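Flavin-containing monooxygenase (Allium sativum, PDB 6WPU) probably uses its bound FAD to oxygenate the sulfur of S-allyl-L-cysteine, as a flavin-dependent S-monooxygenase of garlic. Local coordinates at residues E96-G99 / P104-E107; V106-G111 / L127-R132; S226-S231 / E431-Y436; G336-I341 / E348-W353. All coordinates share one frame; numbering follows the deposited sequence.

How the contacts relate
Contacts 1 and 4 are buried, contact 3 is partly buried and contact 2 lies at the surface. Contacts 1 and 2 share V106 and E107, with centres about 10 Å apart: the chain that follows helix 95-98 serves first contact 1, beside the flavin, and then contact 2, against helix 120-133. Apolar packing and bridging waters make contact 1, whereas contact 2 packs the stem of K108 past R129 next to a sulfate held by T109 and, weakly, N110. Contact 3, about 22 Å from contact 1 centre to centre, joins segments 200 residues apart through one apolar touch and one water. Contact 4 alone has a direct hydrogen bond between its segments, loop amide to helix side chain.

Contact 1: residues E96-G99 / P104-E107; sequences EVMG and PFVE. With FAD (flavin-adenine dinucleotide), chain B.
Apolar packing between M98 and F105 forms the centre of this contact. CB of M98 lies at the edge of the F105 ring, near its plane, 4.1 Å from CD2. With chi1 at -176°, the F105 ring swings away from its own amide to meet M98; CB of F105 rests 3.8 Å from CA of G99. G99 is the first residue beyond helix 95-98, and a side chain there would run into the backbone N of F105. Y126 and R95 meet the F105 ring, the latter as a cation-pi partner.

Water supplies the polar links. One molecule donates to O of E96 at 2.8 Å and accepts from N of F105 at 3.0 Å, tying the end of the helix to the inverse gamma turn centred on F105. A second donates to OE2 of E96 and, weakly, to OE1 of E107; OE1 of E96 is held by a salt bridge to R116.

The third interaction is with the cofactor. M98 bends at chi3 (58°), placing CE 3.3 Å from O2 of FAD, while flavin N3 donates a weak hydrogen bond to SD, 3.4 Å away. With an alanine here, the N3-H would probably lose its sulfur acceptor and a gap would open between flavin and F105. M98 thus sits between flavin and F105, CE touching both (F105 at CE2): N3-H gains a weak acceptor, and van der Waals packing does the rest.

Contact 2: residues V106-G111 / L127-R132; sequences VEKTNG and LERFGR. With SO4 (sulfate ion), chain H.
The guanidinium of R129 meets K108 and V106 obliquely, neither face-on nor edge-on. NE lies 4.2 Å from CG of K108, and NH1 approaches O of V106 at 3.7 Å, a separation at which no direct hydrogen bond joins the segments. On the same helix, O of E128 lies over one face of the R132 guanidinium, 3.8 Å above its centre.

R129 runs out extended at chi2 (-165°) and bends at chi3 (-80°), which turns the guanidinium to K108 and V106. K108 bends at its own chi3 as its aliphatic part passes the arginine. The contact thereby packs the loop after helix 95-98 against helix 120-133, whose neighbouring residue F130 turns to helix 32-43, the helix that follows the first strand of the parallel, Rossmann-type FAD-binding sheet. NE of R129 is buried without a hydrogen-bond partner; D125, one helical turn before R129, makes long, weak ion pairs with it and with K108.

A sulfate, probably from the crystallisation liquor, sits beside the two basic side chains and touches their carbon atoms: CD of K108 is 3.7 Å from O2 of the ion. T109 grips it with two groups, N donating to sulfate O3 at 3.0 Å with an N-H...O angle of 154°, and OG1 donating to the same oxygen at 2.8 Å. A longer, weak bond from N of N110 to O1 completes the hold from the loop.

Contact 3: residues S226-S231 / E431-Y436; sequences SAVDIS and ERPESY
V228 and P433 make the direct apolar touch of this contact: CG1 of the valine lies 3.9 Å from CB of the proline, their side chains crossing at a slant. CG1 stands anti to the backbone N of V228 (chi1 -177°), and this sends the branch out from helix 225-234 to the pyrrolidine.

A water makes the polar connection. OD2 of D229 and OH of Y436 are 4.4 Å apart, and the molecule between them donates to OD2 at 2.5 Å and lies 2.6 Å from the tyrosine OH, a short bridge at both ends. OD1 of D229 forms salt bridges with R437, just beyond Y436, and with R232 on its own helix, which probably stabilise the anion.

In the next shell, the loop after helix 416-431 is braced from within. O of R432 accepts from N of S435 and from N of Y436, 2.9 Å away, and also lies in plane at the edge of the tyrosine ring; NE of R432 donates to OG of S435 at 3.3 Å. F117 meets the same ring edge-to-face.

I230 and S231 rest on strand 217-221, which precedes their helix in what is probably the NADPH-binding domain, the second dinucleotide-binding domain of flavin-containing monooxygenases. The loop between helices 416-431 and 443-453 packs against this helix, the Y436 side chain about 7 Å from FAD at the nearest atoms.

Contact 4: residues G336-I341 / E348-W353; sequences GIPWKI and ELQSKW
Q350 has CG anti to its carbonyl carbon (chi1 -74°) and is extended beyond it, and this reach delivers its amide to the loop at G336. OE1 accepts the backbone N-H of G336 at 2.8 Å. The donor lies in the carbonyl plane on a lone pair, with a C=O...N angle of 145° and an N-H...O angle of 157°, a fairly straight bond.

The other arm of the amide turns to the proline. NE2 is 3.7 Å from CD of P338 and 3.9 Å from its CG, the two side chains coming from opposite directions. NE2 also donates to OH of Y401 on helix 398-409, and more weakly to a water, 3.1 Å away, that accepts from N of I337 at 3.0 Å. Partners on both the oxygen and the nitrogen would fix the rotation of the amide.

These segments belong to a strand-loop-helix passage at the outer strand of the parallel FAD-binding sheet: the loop leads from strand 332-334 into helix 343-358. G336 follows the strand with positive phi, a conformation suited to glycine, its nearest atom about 5 Å from FAD.

A leucine in place of Q350 would probably leave the buried N-H of G336 without its acceptor and the OH of Y401 without its amide donor. Further round the helix, E348 forms a salt bridge with R39 and K352 with E40, both on helix 32-43, while W353 meets F324 and W404 edge-to-face.

Contact 1: residues E96-G99 / P104-E107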
# COMPACT_ATOMS: atom_id res chain seq x y z
N GLU A 96 -6.35 4.30 16.02
CA GLU A 96 -7.81 4.32 15.95
C GLU A 96 -8.30 4.44 14.51
O GLU A 96 -9.31 3.84 14.13
CB GLU A 96 -8.39 5.47 16.79
CG GLU A 96 -8.08 5.42 18.29
CD GLU A 96 -6.75 6.11 18.63
OE1 GLU A 96 -6.15 6.74 17.74
OE2 GLU A 96 -6.32 6.01 19.80
N VAL A 97 -7.58 5.22 13.70
CA VAL A 97 -7.97 5.46 12.31
C VAL A 97 -7.76 4.21 11.46
O VAL A 97 -8.53 3.95 10.53
CB VAL A 97 -7.18 6.67 11.76
CG1 VAL A 97 -6.94 6.57 10.26
CG2 VAL A 97 -7.89 7.94 12.09
N MET A 98 -6.74 3.40 11.78
CA MET A 98 -6.31 2.32 10.91
C MET A 98 -7.18 1.07 10.96
O MET A 98 -7.14 0.27 10.01
CB MET A 98 -4.89 1.90 11.27
CG MET A 98 -3.82 2.86 10.84
SD MET A 98 -2.22 2.27 11.42
CE MET A 98 -2.09 0.65 10.67
N GLY A 99 -7.91 0.84 12.05
CA GLY A 99 -8.55 -0.45 12.24
C GLY A 99 -9.71 -0.71 11.30
O GLY A 99 -10.40 0.20 10.85
N PRO A 104 -11.86 -2.77 16.19
CA PRO A 104 -11.03 -1.60 16.54
C PRO A 104 -9.59 -1.98 16.84
O PRO A 104 -9.32 -2.95 17.54
CB PRO A 104 -11.73 -1.03 17.77
CG PRO A 104 -13.17 -1.46 17.61
CD PRO A 104 -13.09 -2.83 16.99
N PHE A 105 -8.66 -1.18 16.32
CA PHE A 105 -7.23 -1.41 16.53
C PHE A 105 -6.82 -0.81 17.88
O PHE A 105 -5.97 0.08 17.97
CB PHE A 105 -6.44 -0.82 15.36
CG PHE A 105 -4.95 -1.09 15.40
CD1 PHE A 105 -4.39 -2.02 16.27
CD2 PHE A 105 -4.09 -0.39 14.54
CE1 PHE A 105 -3.02 -2.24 16.29
CE2 PHE A 105 -2.72 -0.62 14.55
CZ PHE A 105 -2.18 -1.54 15.43
N VAL A 106 -7.44 -1.32 18.94
CA VAL A 106 -7.16 -0.85 20.29
C VAL A 106 -5.98 -1.62 20.86
O VAL A 106 -5.49 -2.58 20.26
CB VAL A 106 -8.40 -0.95 21.21
CG1 VAL A 106 -9.46 0.05 20.79
CG2 VAL A 106 -8.98 -2.37 21.21
N GLU A 107 -5.52 -1.19 22.03
CA GLU A 107 -4.46 -1.88 22.74
C GLU A 107 -4.89 -3.29 23.12
O GLU A 107 -6.08 -3.57 23.28
CB GLU A 107 -4.08 -1.08 24.00
CG GLU A 107 -3.47 0.32 23.74
CD GLU A 107 -4.47 1.38 23.25
OE1 GLU A 107 -5.66 1.05 23.02
OE2 GLU A 107 -4.05 2.55 23.09
PA FAD B . 0.34 -6.58 1.07
O1A FAD B . 0.58 -6.25 2.54
O2A FAD B . 1.39 -6.41 0.09
O5B FAD B . -0.02 -8.03 0.85
C5B FAD B . -0.11 -8.74 -0.38
C4B FAD B . 0.05 -10.26 -0.15
O4B FAD B . -0.14 -11.03 -1.31
C3B FAD B . 1.39 -10.63 0.41
O3B FAD B . 1.26 -11.41 1.55
C2B FAD B . 2.05 -11.41 -0.67
O2B FAD B . 2.92 -12.38 -0.21
C1B FAD B . 0.86 -12.01 -1.36
N9A FAD B . 1.08 -12.34 -2.75
C8A FAD B . 1.64 -11.49 -3.70
N7A FAD B . 1.70 -12.12 -4.88
C5A FAD B . 1.20 -13.42 -4.74
C6A FAD B . 1.03 -14.50 -5.61
N6A FAD B . 1.41 -14.42 -7.00
N1A FAD B . 0.48 -15.64 -5.15
C2A FAD B . 0.11 -15.78 -3.85
N3A FAD B . 0.26 -14.76 -2.97
C4A FAD B . 0.80 -13.58 -3.38
N1 FAD B . -1.09 1.55 6.07
C2 FAD B . -1.61 1.90 7.37
O2 FAD B . -2.91 1.68 7.66
N3 FAD B . -0.82 2.56 8.29
C4 FAD B . 0.50 2.82 8.01
O4 FAD B . 1.31 3.45 8.90
C4X FAD B . 1.14 2.27 6.80
N5 FAD B . 2.52 2.32 6.64
C5X FAD B . 3.10 1.76 5.51
C6 FAD B . 4.49 1.83 5.35
C7 FAD B . 5.07 1.25 4.22
C7M FAD B . 6.57 1.34 4.06
C8 FAD B . 4.29 0.62 3.27
C8M FAD B . 4.88 -0.00 2.04
C9 FAD B . 2.90 0.55 3.42
C9A FAD B . 2.31 1.12 4.54
N10 FAD B . 0.88 1.04 4.71
C10 FAD B . 0.29 1.60 5.85
C1' FAD B . 0.05 0.41 3.68
C2' FAD B . -0.03 -1.10 3.60
O2' FAD B . 0.26 -1.48 2.31
C3' FAD B . -1.48 -1.44 3.88
O3' FAD B . -1.59 -1.20 5.22
C4' FAD B . -1.88 -2.89 3.60
O4' FAD B . -0.94 -3.70 4.20
C5' FAD B . -2.09 -3.28 2.14
O5' FAD B . -2.07 -4.68 2.19
P FAD B . -2.27 -5.73 1.02
O1P FAD B . -2.97 -7.05 1.54
O2P FAD B . -2.95 -4.91 -0.14
O3P FAD B . -0.76 -5.82 0.37
O HOH W 1 -9.72 1.13 14.75
O HOH W 2 -7.14 3.82 21.59

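Contact 2: residues V106-G111 / L127-R132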
# COMPACT_ATOMS: atom_id res chain seq x y z
N VAL A 106 -7.44 -1.32 18.94
CA VAL A 106 -7.16 -0.85 20.29
C VAL A 106 -5.98 -1.62 20.86
O VAL A 106 -5.49 -2.58 20.26
CB VAL A 106 -8.40 -0.95 21.21
CG1 VAL A 106 -9.46 0.05 20.79
CG2 VAL A 106 -8.98 -2.37 21.21
N GLU A 107 -5.52 -1.19 22.03
CA GLU A 107 -4.46 -1.88 22.74
C GLU A 107 -4.89 -3.29 23.12
O GLU A 107 -6.08 -3.57 23.28
CB GLU A 107 -4.08 -1.08 24.00
CG GLU A 107 -3.47 0.32 23.74
CD GLU A 107 -4.47 1.38 23.25
OE1 GLU A 107 -5.66 1.05 23.02
OE2 GLU A 107 -4.05 2.55 23.09
N LYS A 108 -3.92 -4.19 23.26
CA LYS A 108 -4.17 -5.49 23.86
C LYS A 108 -4.58 -5.32 25.32
O LYS A 108 -4.35 -4.28 25.94
CB LYS A 108 -2.94 -6.39 23.76
CG LYS A 108 -2.45 -6.67 22.35
CD LYS A 108 -1.70 -7.99 22.28
CE LYS A 108 -0.20 -7.81 22.39
NZ LYS A 108 0.47 -9.12 22.64
N THR A 109 -5.19 -6.37 25.88
CA THR A 109 -5.58 -6.32 27.29
C THR A 109 -4.35 -6.25 28.19
O THR A 109 -4.32 -5.47 29.15
CB THR A 109 -6.43 -7.54 27.66
OG1 THR A 109 -7.66 -7.50 26.92
CG2 THR A 109 -6.74 -7.54 29.15
N ASN A 110 -3.33 -7.05 27.88
CA ASN A 110 -2.06 -7.01 28.59
C ASN A 110 -0.93 -7.04 27.56
O ASN A 110 -0.84 -7.99 26.77
CB ASN A 110 -1.93 -8.18 29.57
N GLY A 111 -0.11 -6.00 27.55
CA GLY A 111 1.14 -6.02 26.83
C GLY A 111 1.08 -5.35 25.47
O GLY A 111 0.18 -4.58 25.14
N LEU A 127 -3.28 -7.93 12.79
CA LEU A 127 -3.76 -8.74 11.66
C LEU A 127 -3.84 -10.22 12.03
O LEU A 127 -4.74 -10.93 11.58
CB LEU A 127 -2.87 -8.53 10.44
CG LEU A 127 -2.82 -7.11 9.87
CD1 LEU A 127 -1.84 -7.04 8.69
CD2 LEU A 127 -4.21 -6.67 9.45
N GLU A 128 -2.90 -10.70 12.85
CA GLU A 128 -2.94 -12.10 13.26
C GLU A 128 -4.14 -12.36 14.17
O GLU A 128 -4.81 -13.39 14.03
CB GLU A 128 -1.63 -12.49 13.94
CG GLU A 128 -0.46 -12.59 12.97
CD GLU A 128 0.90 -12.64 13.66
OE1 GLU A 128 0.94 -12.48 14.91
OE2 GLU A 128 1.93 -12.83 12.97
N ARG A 129 -4.41 -11.44 15.11
CA ARG A 129 -5.61 -11.56 15.93
C ARG A 129 -6.87 -11.54 15.06
O ARG A 129 -7.79 -12.34 15.26
CB ARG A 129 -5.66 -10.45 16.98
CG ARG A 129 -4.60 -10.51 18.08
CD ARG A 129 -4.94 -9.59 19.26
NE ARG A 129 -4.58 -8.19 19.02
CZ ARG A 129 -5.45 -7.17 18.95
NH1 ARG A 129 -4.99 -5.94 18.73
NH2 ARG A 129 -6.75 -7.38 19.10
N PHE A 130 -6.91 -10.62 14.09
CA PHE A 130 -7.99 -10.58 13.12
C PHE A 130 -8.16 -11.94 12.44
O PHE A 130 -9.25 -12.50 12.41
CB PHE A 130 -7.72 -9.48 12.08
CG PHE A 130 -8.78 -9.38 11.01
CD1 PHE A 130 -8.76 -10.23 9.91
CD2 PHE A 130 -9.78 -8.42 11.09
CE1 PHE A 130 -9.73 -10.15 8.92
CE2 PHE A 130 -10.76 -8.33 10.10
CZ PHE A 130 -10.73 -9.19 9.01
N GLY A 131 -7.07 -12.46 11.85
CA GLY A 131 -7.15 -13.73 11.14
C GLY A 131 -7.66 -14.87 12.00
O GLY A 131 -8.34 -15.77 11.50
N ARG A 132 -7.34 -14.86 13.30
CA ARG A 132 -7.90 -15.85 14.21
C ARG A 132 -9.35 -15.54 14.54
O ARG A 132 -10.21 -16.43 14.50
CB ARG A 132 -7.08 -15.93 15.50
CG ARG A 132 -5.78 -16.72 15.36
CD ARG A 132 -5.06 -16.90 16.70
NE ARG A 132 -4.53 -15.64 17.23
CZ ARG A 132 -3.30 -15.17 17.01
NH1 ARG A 132 -2.45 -15.87 16.26
NH2 ARG A 132 -2.92 -14.02 17.53
S SO4 H . -5.17 -9.86 24.69
O1 SO4 H . -4.05 -9.50 25.56
O2 SO4 H . -4.78 -9.71 23.28
O3 SO4 H . -6.31 -8.99 24.95
O4 SO4 H . -5.56 -11.26 24.93

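Contact 3: residues S226-S231 / E431-Y436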
# COMPACT_ATOMS: atom_id res chain seq x y z
N SER A 226 7.08 9.51 4.17
CA SER A 226 7.89 8.30 4.29
C SER A 226 9.38 8.60 4.05
O SER A 226 10.25 8.09 4.78
CB SER A 226 7.36 7.26 3.30
OG SER A 226 8.20 6.12 3.24
N ALA A 227 9.69 9.41 3.04
CA ALA A 227 11.09 9.73 2.79
C ALA A 227 11.68 10.50 3.97
O ALA A 227 12.85 10.29 4.33
CB ALA A 227 11.22 10.53 1.49
N VAL A 228 10.88 11.34 4.62
CA VAL A 228 11.38 12.05 5.79
C VAL A 228 11.62 11.08 6.94
O VAL A 228 12.61 11.23 7.68
CB VAL A 228 10.40 13.18 6.17
CG1 VAL A 228 10.95 13.96 7.34
CG2 VAL A 228 10.18 14.11 4.99
N ASP A 229 10.74 10.09 7.12
CA ASP A 229 10.94 9.07 8.16
C ASP A 229 12.26 8.34 7.97
O ASP A 229 13.02 8.13 8.93
CB ASP A 229 9.79 8.04 8.13
CG ASP A 229 8.54 8.51 8.84
OD1 ASP A 229 8.62 9.38 9.73
OD2 ASP A 229 7.45 7.99 8.50
N ILE A 230 12.54 7.89 6.75
CA ILE A 230 13.77 7.16 6.51
C ILE A 230 14.97 8.06 6.73
O ILE A 230 15.95 7.67 7.37
CB ILE A 230 13.75 6.55 5.10
CG1 ILE A 230 12.73 5.40 5.07
CG2 ILE A 230 15.15 6.08 4.71
CD1 ILE A 230 12.73 4.60 3.79
N SER A 231 14.90 9.31 6.22
CA SER A 231 15.96 10.28 6.43
C SER A 231 16.28 10.45 7.91
O SER A 231 17.45 10.45 8.31
CB SER A 231 15.57 11.63 5.82
OG SER A 231 15.33 11.49 4.44
N GLU A 431 3.41 19.28 9.08
CA GLU A 431 3.96 20.38 9.86
C GLU A 431 5.08 19.94 10.78
O GLU A 431 6.05 20.69 10.99
CB GLU A 431 2.87 21.05 10.69
CG GLU A 431 2.05 22.08 9.97
CD GLU A 431 0.84 22.52 10.78
OE1 GLU A 431 0.80 22.19 11.99
OE2 GLU A 431 -0.06 23.17 10.22
N ARG A 432 4.96 18.77 11.41
CA ARG A 432 5.90 18.34 12.45
C ARG A 432 6.24 16.88 12.23
O ARG A 432 5.92 16.02 13.06
CB ARG A 432 5.30 18.57 13.84
CG ARG A 432 4.66 19.94 14.07
CD ARG A 432 3.41 19.78 14.94
NE ARG A 432 3.66 18.82 16.00
CZ ARG A 432 2.75 17.98 16.51
NH1 ARG A 432 1.50 17.97 16.06
NH2 ARG A 432 3.12 17.14 17.47
N PRO A 433 6.90 16.55 11.11
CA PRO A 433 7.18 15.13 10.81
C PRO A 433 8.00 14.47 11.89
O PRO A 433 7.91 13.25 12.06
CB PRO A 433 7.95 15.18 9.49
CG PRO A 433 7.75 16.58 8.95
CD PRO A 433 7.54 17.46 10.15
N GLU A 434 8.75 15.25 12.65
CA GLU A 434 9.65 14.74 13.67
C GLU A 434 8.95 14.50 14.99
O GLU A 434 9.53 13.85 15.86
CB GLU A 434 10.81 15.71 13.88
CG GLU A 434 10.44 17.00 14.63
CD GLU A 434 9.73 18.05 13.76
OE1 GLU A 434 9.63 17.88 12.52
OE2 GLU A 434 9.27 19.07 14.33
N SER A 435 7.73 15.01 15.18
CA SER A 435 7.07 14.87 16.47
C SER A 435 5.60 14.46 16.42
O SER A 435 5.03 14.23 17.49
CB SER A 435 7.18 16.17 17.27
OG SER A 435 6.44 17.19 16.63
N TYR A 436 4.97 14.35 15.25
CA TYR A 436 3.52 14.12 15.22
C TYR A 436 3.14 12.78 15.83
O TYR A 436 2.01 12.62 16.32
CB TYR A 436 2.99 14.21 13.78
CG TYR A 436 3.26 13.00 12.91
CD1 TYR A 436 2.25 12.06 12.67
CD2 TYR A 436 4.50 12.79 12.32
CE1 TYR A 436 2.47 10.94 11.87
CE2 TYR A 436 4.74 11.68 11.51
CZ TYR A 436 3.71 10.76 11.29
OH TYR A 436 3.91 9.66 10.50
O HOH W 3 5.66 9.69 8.63

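Contact 4: residues G336-I341 / E348-W353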
# COMPACT_ATOMS: atom_id res chain seq x y z
N GLY A 336 -7.74 -3.13 -2.95
CA GLY A 336 -6.58 -2.40 -2.46
C GLY A 336 -5.76 -1.68 -3.51
O GLY A 336 -4.60 -1.34 -3.24
N ILE A 337 -6.32 -1.45 -4.70
CA ILE A 337 -5.63 -0.64 -5.71
C ILE A 337 -5.39 0.80 -5.25
O ILE A 337 -4.28 1.31 -5.46
CB ILE A 337 -6.39 -0.70 -7.05
CG1 ILE A 337 -6.40 -2.12 -7.65
CG2 ILE A 337 -5.82 0.31 -8.04
CD1 ILE A 337 -5.05 -2.65 -7.99
N PRO A 338 -6.37 1.51 -4.67
CA PRO A 338 -6.16 2.94 -4.41
C PRO A 338 -5.00 3.20 -3.46
O PRO A 338 -4.59 2.34 -2.68
CB PRO A 338 -7.49 3.38 -3.78
CG PRO A 338 -8.51 2.39 -4.36
CD PRO A 338 -7.76 1.10 -4.39
N TRP A 339 -4.45 4.41 -3.55
CA TRP A 339 -3.35 4.79 -2.66
C TRP A 339 -3.58 6.20 -2.13
O TRP A 339 -4.52 6.90 -2.53
CB TRP A 339 -1.97 4.65 -3.32
CG TRP A 339 -1.81 5.29 -4.67
CD1 TRP A 339 -2.35 4.87 -5.85
CD2 TRP A 339 -1.01 6.45 -4.98
NE1 TRP A 339 -1.96 5.70 -6.88
CE2 TRP A 339 -1.13 6.67 -6.37
CE3 TRP A 339 -0.21 7.31 -4.22
CZ2 TRP A 339 -0.48 7.73 -7.02
CZ3 TRP A 339 0.44 8.38 -4.88
CH2 TRP A 339 0.30 8.57 -6.26
N LYS A 340 -2.70 6.60 -1.21
CA LYS A 340 -2.92 7.75 -0.32
C LYS A 340 -4.22 7.57 0.48
O LYS A 340 -5.03 8.49 0.63
CB LYS A 340 -2.91 9.08 -1.09
CG LYS A 340 -1.50 9.61 -1.40
CD LYS A 340 -0.80 10.16 -0.16
CE LYS A 340 0.62 10.67 -0.48
NZ LYS A 340 1.30 11.38 0.66
N ILE A 341 -4.40 6.36 1.01
CA ILE A 341 -5.65 5.98 1.68
C ILE A 341 -5.33 5.39 3.04
O ILE A 341 -4.23 4.90 3.30
CB ILE A 341 -6.46 4.95 0.87
CG1 ILE A 341 -5.63 3.67 0.70
CG2 ILE A 341 -6.89 5.53 -0.47
CD1 ILE A 341 -6.39 2.49 0.22
N GLU A 348 -11.90 -3.36 3.39
CA GLU A 348 -13.07 -3.97 4.00
C GLU A 348 -14.32 -3.64 3.20
O GLU A 348 -15.12 -4.53 2.87
CB GLU A 348 -13.19 -3.47 5.45
CG GLU A 348 -14.35 -4.05 6.30
CD GLU A 348 -14.30 -3.52 7.75
OE1 GLU A 348 -13.56 -2.52 7.99
OE2 GLU A 348 -14.98 -4.08 8.64
N LEU A 349 -14.49 -2.36 2.86
CA LEU A 349 -15.70 -1.94 2.17
C LEU A 349 -15.68 -2.39 0.71
O LEU A 349 -16.73 -2.78 0.16
CB LEU A 349 -15.86 -0.44 2.28
CG LEU A 349 -16.19 0.03 3.69
CD1 LEU A 349 -16.01 1.55 3.80
CD2 LEU A 349 -17.63 -0.38 4.08
N GLN A 350 -14.51 -2.38 0.07
CA GLN A 350 -14.41 -2.92 -1.28
C GLN A 350 -14.84 -4.38 -1.33
O GLN A 350 -15.57 -4.80 -2.23
CB GLN A 350 -12.99 -2.79 -1.81
CG GLN A 350 -12.58 -1.39 -2.19
CD GLN A 350 -11.22 -1.38 -2.84
OE1 GLN A 350 -10.35 -2.16 -2.46
NE2 GLN A 350 -11.02 -0.51 -3.82
N SER A 351 -14.36 -5.18 -0.39
CA SER A 351 -14.64 -6.60 -0.49
C SER A 351 -16.06 -6.90 -0.02
O SER A 351 -16.68 -7.85 -0.50
CB SER A 351 -13.60 -7.39 0.31
OG SER A 351 -13.57 -6.96 1.66
N LYS A 352 -16.60 -6.06 0.87
CA LYS A 352 -18.02 -6.14 1.21
C LYS A 352 -18.88 -5.88 -0.02
O LYS A 352 -19.88 -6.57 -0.25
CB LYS A 352 -18.32 -5.12 2.32
CG LYS A 352 -19.56 -5.40 3.15
CD LYS A 352 -19.75 -4.32 4.22
CE LYS A 352 -18.67 -4.36 5.30
NZ LYS A 352 -18.83 -5.55 6.20
N TRP A 353 -18.49 -4.91 -0.84
CA TRP A 353 -19.19 -4.63 -2.09
C TRP A 353 -19.08 -5.79 -3.06
O TRP A 353 -20.08 -6.25 -3.64
CB TRP A 353 -18.62 -3.35 -2.70
CG TRP A 353 -19.29 -2.86 -3.93
CD1 TRP A 353 -20.63 -2.80 -4.19
CD2 TRP A 353 -18.64 -2.35 -5.10
NE1 TRP A 353 -20.86 -2.29 -5.44
CE2 TRP A 353 -19.65 -1.99 -6.02
CE3 TRP A 353 -17.29 -2.15 -5.46
CZ2 TRP A 353 -19.36 -1.45 -7.27
CZ3 TRP A 353 -17.01 -1.61 -6.70
CH2 TRP A 353 -18.04 -1.26 -7.59
O HOH W 4 -9.08 -1.94 -5.69